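Local coordinates for protein EST1E (Clostridium proteoclasticum, PDB 2WTM) that hydrolyses feruloyl esters as a promiscuous feruloyl esterase of the alpha/beta-hydrolase clan, probably through a serine nucleophile, at residues M136-A141 with I179-F184; V46-T51 with E239-F244. One frame throughout, in Å; residues are numbered along the deposited sequence.

Contact 1. Residues M136-A141 with I179-F184; sequences MIPEIA and IRVEDF
The Pro138 ring, in the first turn of helix 137-143, fills the angle between Ile179 and Val181. Its tight side is apolar: Pro138 CG lies 3.6 Å from Val181 CG2 and 4.0 Å from Ile179 CB. The ring meets the valine side chain at about a right angle. Val181 has CG1 anti to its backbone N (chi1 -180°), which leaves CG2 as the branch that touches the proline. Pro138 CB also packs against the backbone, 3.2 Å from Ile179 O, a carbonyl that accepts a hydrogen bond from Arg142 on the same helix as the proline. Leu112 and Leu116 of helix 109-120 pack on Val181 and Ile179, so this side is buried. The contact brings together the start and end of the excursion between strands 125-131 and 192-197, where this fold commonly carries its lid.

The partly exposed side is looser and wet. Glu139 OE1 and Glu182 OE2 stand 4.3 Å apart, and one water joins them, 2.6 Å from Glu139 OE1 and 2.7 Å from Glu182 OE2. Because the water donates to both carboxylates, the bridge is consistent with two ionised glutamates whose repulsion it eases.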
loop_
_atom_site.group_PDB
_atom_site.type_symbol
_atom_site.label_atom_id
_atom_site.label_comp_id
_atom_site.label_asym_id
_atom_site.label_seq_id
_atom_site.Cartn_x
_atom_site.Cartn_y
_atom_site.Cartn_z
ATOM N N MET A 136 6.058 2.280 -15.478
ATOM C CA MET A 136 6.872 1.027 -15.463
ATOM C C MET A 136 7.613 0.827 -14.133
ATOM O O MET A 136 8.289 -0.210 -13.972
ATOM C CB MET A 136 7.867 0.982 -16.648
ATOM C CG MET A 136 7.259 1.103 -18.009
ATOM S SD MET A 136 6.196 -0.270 -18.307
ATOM C CE MET A 136 7.397 -1.578 -18.219
ATOM N N ILE A 137 7.537 1.754 -13.156
ATOM C CA ILE A 137 8.325 1.553 -11.925
ATOM C C ILE A 137 8.101 0.146 -11.340
ATOM O O ILE A 137 9.063 -0.493 -10.964
ATOM C CB ILE A 137 8.116 2.702 -10.915
ATOM C CG1 ILE A 137 9.003 3.892 -11.354
ATOM C CG2 ILE A 137 8.450 2.228 -9.503
ATOM C CD1 ILE A 137 8.787 5.117 -10.555
ATOM N N PRO A 138 6.831 -0.304 -11.172
ATOM C CA PRO A 138 6.656 -1.663 -10.512
ATOM C C PRO A 138 7.240 -2.785 -11.321
ATOM O O PRO A 138 7.948 -3.624 -10.700
ATOM C CB PRO A 138 5.145 -1.760 -10.264
ATOM C CG PRO A 138 4.729 -0.239 -10.221
ATOM C CD PRO A 138 5.552 0.431 -11.292
ATOM N N GLU A 139 7.014 -2.792 -12.606
ATOM C CA GLU A 139 7.515 -3.938 -13.444
ATOM C C GLU A 139 9.053 -3.915 -13.402
ATOM O O GLU A 139 9.730 -4.935 -13.154
ATOM C CB GLU A 139 6.967 -3.895 -14.851
ATOM C CG GLU A 139 7.674 -4.860 -15.760
ATOM C CD GLU A 139 7.127 -4.928 -17.190
ATOM O OE1 GLU A 139 6.067 -4.365 -17.547
ATOM O OE2 GLU A 139 7.838 -5.564 -17.989
ATOM N N ILE A 140 9.630 -2.730 -13.547
ATOM C CA ILE A 140 11.073 -2.616 -13.601
ATOM C C ILE A 140 11.687 -2.923 -12.254
ATOM O O ILE A 140 12.715 -3.553 -12.190
ATOM C CB ILE A 140 11.481 -1.280 -14.195
ATOM C CG1 ILE A 140 11.003 -1.136 -15.639
ATOM C CG2 ILE A 140 12.956 -1.006 -14.081
ATOM C CD1 ILE A 140 11.371 -2.284 -16.530
ATOM N N ALA A 141 11.006 -2.589 -11.146
ATOM C CA ALA A 141 11.457 -2.953 -9.828
ATOM C C ALA A 141 11.517 -4.474 -9.649
ATOM O O ALA A 141 12.428 -5.006 -8.983
ATOM C CB ALA A 141 10.591 -2.317 -8.758
ATOM N N ILE A 179 2.935 -4.009 -6.930
ATOM C CA ILE A 179 1.875 -3.265 -7.642
ATOM C C ILE A 179 1.742 -3.744 -9.051
ATOM O O ILE A 179 2.665 -3.676 -9.862
ATOM C CB ILE A 179 2.140 -1.763 -7.606
ATOM C CG1 ILE A 179 2.046 -1.256 -6.190
ATOM C CG2 ILE A 179 1.100 -0.942 -8.416
ATOM C CD1 ILE A 179 2.537 0.098 -5.943
ATOM N N ARG A 180 0.526 -4.209 -9.389
ATOM C CA ARG A 180 0.206 -4.621 -10.771
ATOM C C ARG A 180 -0.516 -3.491 -11.524
ATOM O O ARG A 180 -1.712 -3.404 -11.479
ATOM C CB ARG A 180 -0.672 -5.854 -10.717
ATOM C CG ARG A 180 -0.147 -6.952 -9.783
ATOM C CD ARG A 180 1.276 -7.333 -9.964
ATOM N NE ARG A 180 1.552 -7.698 -11.343
ATOM C CZ ARG A 180 2.535 -8.496 -11.720
ATOM N NH1 ARG A 180 3.327 -9.096 -10.830
ATOM N NH2 ARG A 180 2.699 -8.720 -13.018
ATOM N N VAL A 181 0.267 -2.607 -12.133
ATOM C CA VAL A 181 -0.295 -1.401 -12.781
ATOM C C VAL A 181 -1.428 -1.707 -13.726
ATOM O O VAL A 181 -2.429 -1.019 -13.780
ATOM C CB VAL A 181 0.832 -0.549 -13.459
ATOM C CG1 VAL A 181 0.269 0.673 -14.109
ATOM C CG2 VAL A 181 1.861 -0.143 -12.416
ATOM N N GLU A 182 -1.234 -2.779 -14.485
ATOM C CA GLU A 182 -2.211 -3.146 -15.502
ATOM C C GLU A 182 -3.606 -3.376 -14.957
ATOM O O GLU A 182 -4.616 -3.099 -15.661
ATOM C CB GLU A 182 -1.702 -4.392 -16.229
ATOM C CG GLU A 182 -0.516 -4.223 -17.144
ATOM C CD GLU A 182 0.864 -4.094 -16.440
ATOM O OE1 GLU A 182 0.985 -4.383 -15.190
ATOM O OE2 GLU A 182 1.837 -3.723 -17.165
ATOM N N ASP A 183 -3.711 -3.849 -13.713
ATOM C CA ASP A 183 -5.013 -4.052 -13.038
ATOM C C ASP A 183 -5.733 -2.707 -12.882
ATOM O O ASP A 183 -6.951 -2.582 -13.077
ATOM C CB ASP A 183 -4.861 -4.683 -11.670
ATOM C CG ASP A 183 -4.509 -6.122 -11.710
ATOM O OD1 ASP A 183 -4.389 -6.706 -12.817
ATOM O OD2 ASP A 183 -4.292 -6.643 -10.606
ATOM N N PHE A 184 -4.960 -1.719 -12.453
ATOM C CA PHE A 184 -5.513 -0.372 -12.237
ATOM C C PHE A 184 -5.891 0.326 -13.568
ATOM O O PHE A 184 -6.843 1.096 -13.610
ATOM C CB PHE A 184 -4.513 0.557 -11.467
ATOM C CG PHE A 184 -4.122 0.078 -10.095
ATOM C CD1 PHE A 184 -4.639 0.674 -8.996
ATOM C CD2 PHE A 184 -3.298 -1.025 -9.905
ATOM C CE1 PHE A 184 -4.278 0.300 -7.706
ATOM C CE2 PHE A 184 -2.891 -1.407 -8.627
ATOM C CZ PHE A 184 -3.404 -0.750 -7.527
HETATM O O HOH W 1 4.296 -2.828 -16.440
#

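Contact 2. Residues V46-T51 with E239-F244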
loop_
_atom_site.group_PDB
_atom_site.type_symbol
_atom_site.label_atom_id
_atom_site.label_comp_id
_atom_site.label_asym_id
_atom_site.label_seq_id
_atom_site.Cartn_x
_atom_site.Cartn_y
_atom_site.Cartn_z
ATOM N N VAL A 46 3.114 24.027 -11.861
ATOM C CA VAL A 46 2.465 25.316 -11.844
ATOM C C VAL A 46 1.849 25.678 -13.172
ATOM O O VAL A 46 0.773 26.264 -13.211
ATOM C CB VAL A 46 3.476 26.382 -11.340
ATOM C CG1 VAL A 46 2.883 27.793 -11.539
ATOM C CG2 VAL A 46 3.810 26.109 -9.857
ATOM N N ALA A 47 2.515 25.342 -14.279
ATOM C CA ALA A 47 1.964 25.577 -15.616
ATOM C C ALA A 47 0.657 24.865 -15.852
ATOM O O ALA A 47 -0.327 25.443 -16.308
ATOM C CB ALA A 47 3.000 25.250 -16.682
ATOM N N VAL A 48 0.597 23.615 -15.475
ATOM C CA VAL A 48 -0.651 22.899 -15.537
ATOM C C VAL A 48 -1.734 23.462 -14.611
ATOM O O VAL A 48 -2.896 23.670 -14.991
ATOM C CB VAL A 48 -0.365 21.400 -15.290
ATOM C CG1 VAL A 48 -1.681 20.670 -15.133
ATOM C CG2 VAL A 48 0.488 20.785 -16.452
ATOM N N GLN A 49 -1.364 23.752 -13.360
ATOM C CA GLN A 49 -2.251 24.367 -12.399
ATOM C C GLN A 49 -2.894 25.663 -12.931
ATOM O O GLN A 49 -4.120 25.829 -12.879
ATOM C CB GLN A 49 -1.472 24.628 -11.123
ATOM C CG GLN A 49 -2.214 25.459 -10.148
ATOM C CD GLN A 49 -1.506 26.786 -9.868
ATOM O OE1 GLN A 49 -0.313 26.827 -9.628
ATOM N NE2 GLN A 49 -2.301 27.878 -9.806
ATOM N N GLU A 50 -2.039 26.512 -13.504
ATOM C CA GLU A 50 -2.489 27.848 -14.003
ATOM C C GLU A 50 -3.429 27.697 -15.154
ATOM O O GLU A 50 -4.465 28.350 -15.208
ATOM C CB GLU A 50 -1.277 28.702 -14.360
ATOM C CG GLU A 50 -0.593 29.193 -13.093
ATOM C CD GLU A 50 0.558 30.138 -13.298
ATOM O OE1 GLU A 50 1.101 30.204 -14.413
ATOM O OE2 GLU A 50 0.984 30.718 -12.284
ATOM N N THR A 51 -3.095 26.803 -16.069
ATOM C CA THR A 51 -3.991 26.454 -17.141
ATOM C C THR A 51 -5.370 25.999 -16.692
ATOM O O THR A 51 -6.393 26.413 -17.204
ATOM C CB THR A 51 -3.353 25.363 -18.030
ATOM O OG1 THR A 51 -2.142 25.870 -18.609
ATOM C CG2 THR A 51 -4.295 24.920 -19.088
ATOM N N GLU A 239 -1.494 23.219 -23.627
ATOM C CA GLU A 239 -2.609 23.251 -24.602
ATOM C C GLU A 239 -3.366 21.925 -24.692
ATOM O O GLU A 239 -4.581 21.887 -24.873
ATOM C CB GLU A 239 -2.122 23.672 -25.999
ATOM C CG GLU A 239 -2.022 25.160 -26.181
ATOM C CD GLU A 239 -3.324 25.896 -25.800
ATOM O OE1 GLU A 239 -4.419 25.690 -26.421
ATOM O OE2 GLU A 239 -3.221 26.641 -24.802
ATOM N N ALA A 240 -2.649 20.824 -24.495
ATOM C CA ALA A 240 -3.337 19.534 -24.608
ATOM C C ALA A 240 -4.259 19.293 -23.393
ATOM O O ALA A 240 -5.370 18.811 -23.495
ATOM C CB ALA A 240 -2.331 18.443 -24.728
ATOM N N VAL A 241 -3.747 19.665 -22.226
ATOM C CA VAL A 241 -4.508 19.595 -20.971
ATOM C C VAL A 241 -5.745 20.490 -21.065
ATOM O O VAL A 241 -6.841 20.090 -20.748
ATOM C CB VAL A 241 -3.611 20.022 -19.779
ATOM C CG1 VAL A 241 -4.415 20.290 -18.511
ATOM C CG2 VAL A 241 -2.509 18.956 -19.532
ATOM N N LYS A 242 -5.551 21.688 -21.581
ATOM C CA LYS A 242 -6.638 22.634 -21.751
ATOM C C LYS A 242 -7.746 22.124 -22.651
ATOM O O LYS A 242 -8.895 22.140 -22.269
ATOM C CB LYS A 242 -6.076 23.947 -22.270
ATOM C CG LYS A 242 -7.134 25.027 -22.437
ATOM C CD LYS A 242 -6.602 26.212 -23.303
ATOM C CE LYS A 242 -7.447 27.460 -23.075
ATOM N NZ LYS A 242 -7.001 28.646 -23.924
ATOM N N GLU A 243 -7.394 21.611 -23.831
ATOM C CA GLU A 243 -8.423 21.149 -24.786
ATOM C C GLU A 243 -9.202 19.921 -24.268
ATOM O O GLU A 243 -10.409 19.819 -24.282
ATOM C CB GLU A 243 -7.776 20.790 -26.120
ATOM C CG GLU A 243 -7.384 22.075 -26.937
ATOM C CD GLU A 243 -6.623 21.820 -28.265
ATOM O OE1 GLU A 243 -6.716 20.671 -28.838
ATOM O OE2 GLU A 243 -5.929 22.800 -28.717
ATOM N N PHE A 244 -8.347 19.005 -23.535
ATOM C CA PHE A 244 -9.003 17.837 -23.015
ATOM C C PHE A 244 -9.973 18.158 -21.907
ATOM O O PHE A 244 -11.067 17.588 -21.827
ATOM C CB PHE A 244 -7.885 16.835 -22.561
ATOM C CG PHE A 244 -8.387 15.660 -21.766
ATOM C CD1 PHE A 244 -8.906 14.564 -22.388
ATOM C CD2 PHE A 244 -8.312 15.664 -20.395
ATOM C CE1 PHE A 244 -9.328 13.457 -21.636
ATOM C CE2 PHE A 244 -8.771 14.584 -19.630
ATOM C CZ PHE A 244 -9.252 13.475 -20.290
#
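Helices 43-54 and 234-249 come together through Thr51 and Lys242, whose CA atoms are 6.5 Å apart, and one turn earlier on the first helix through Val48 and Val241, at 7.4 Å between CA atoms. The spacing of Val48 and Thr51 places both on one side of their helix, whereas the partners on the second are consecutive residues.

At the nearer pair, Thr51 CG2 touches Lys242 CB at 3.8 Å, the two side chains crossing at about a right angle. With chi1 at -61°, Thr51 holds CG2 anti to its backbone N and facing the lysine, while OG1 turns back along its own helix and donates to Ala47 O at 3.0 Å. The C=O...OG1 angle is 148°, with the donor tilted 30° from the carbonyl plane. Thr51 N reaches the same oxygen from the opposite face, so Ala47 O is gripped by two donors. Thr51 also packs on Thr238, one turn before Lys242. Lys242 runs extended beyond CG, carrying its amino group away from the other helix; its contribution here is the aliphatic root of the chain.

The inner pair is looser, Val48 CG1 lying 4.4 Å from Val241 CG1. Val48 also rests on Leu131 of strand 125-131, and Phe244 packs on Ala127 and Ile129, which places both helices against the same strand of the central sheet. With the threonine hydroxyl bonded within its own helix and the ammonium directed outward, the polar groups are diverted from the interface, and the two segments meet through methyl and methylene groups.

How the contacts relate
The contacts lie on opposite sides of the chain's centre, their own centres 27 Å apart, and share no helix. Contact 1 is the more buried, yet it includes a water-linked acidic pair; contact 2 is partly buried, and between its two segments the contact is aliphatic. They bury similar areas, 164 and 155 Å². Contact 2 pairs two helices of the core alpha/beta unit from near its two chain ends, whereas contact 1, nested within the span of chain between the segments of contact 2, joins the two ends of the insertion that probably forms the lid. Arg180, Asp183 and Phe184, which do not meet segment 136-141, pack against the second subunit; contact 2 is untouched by it.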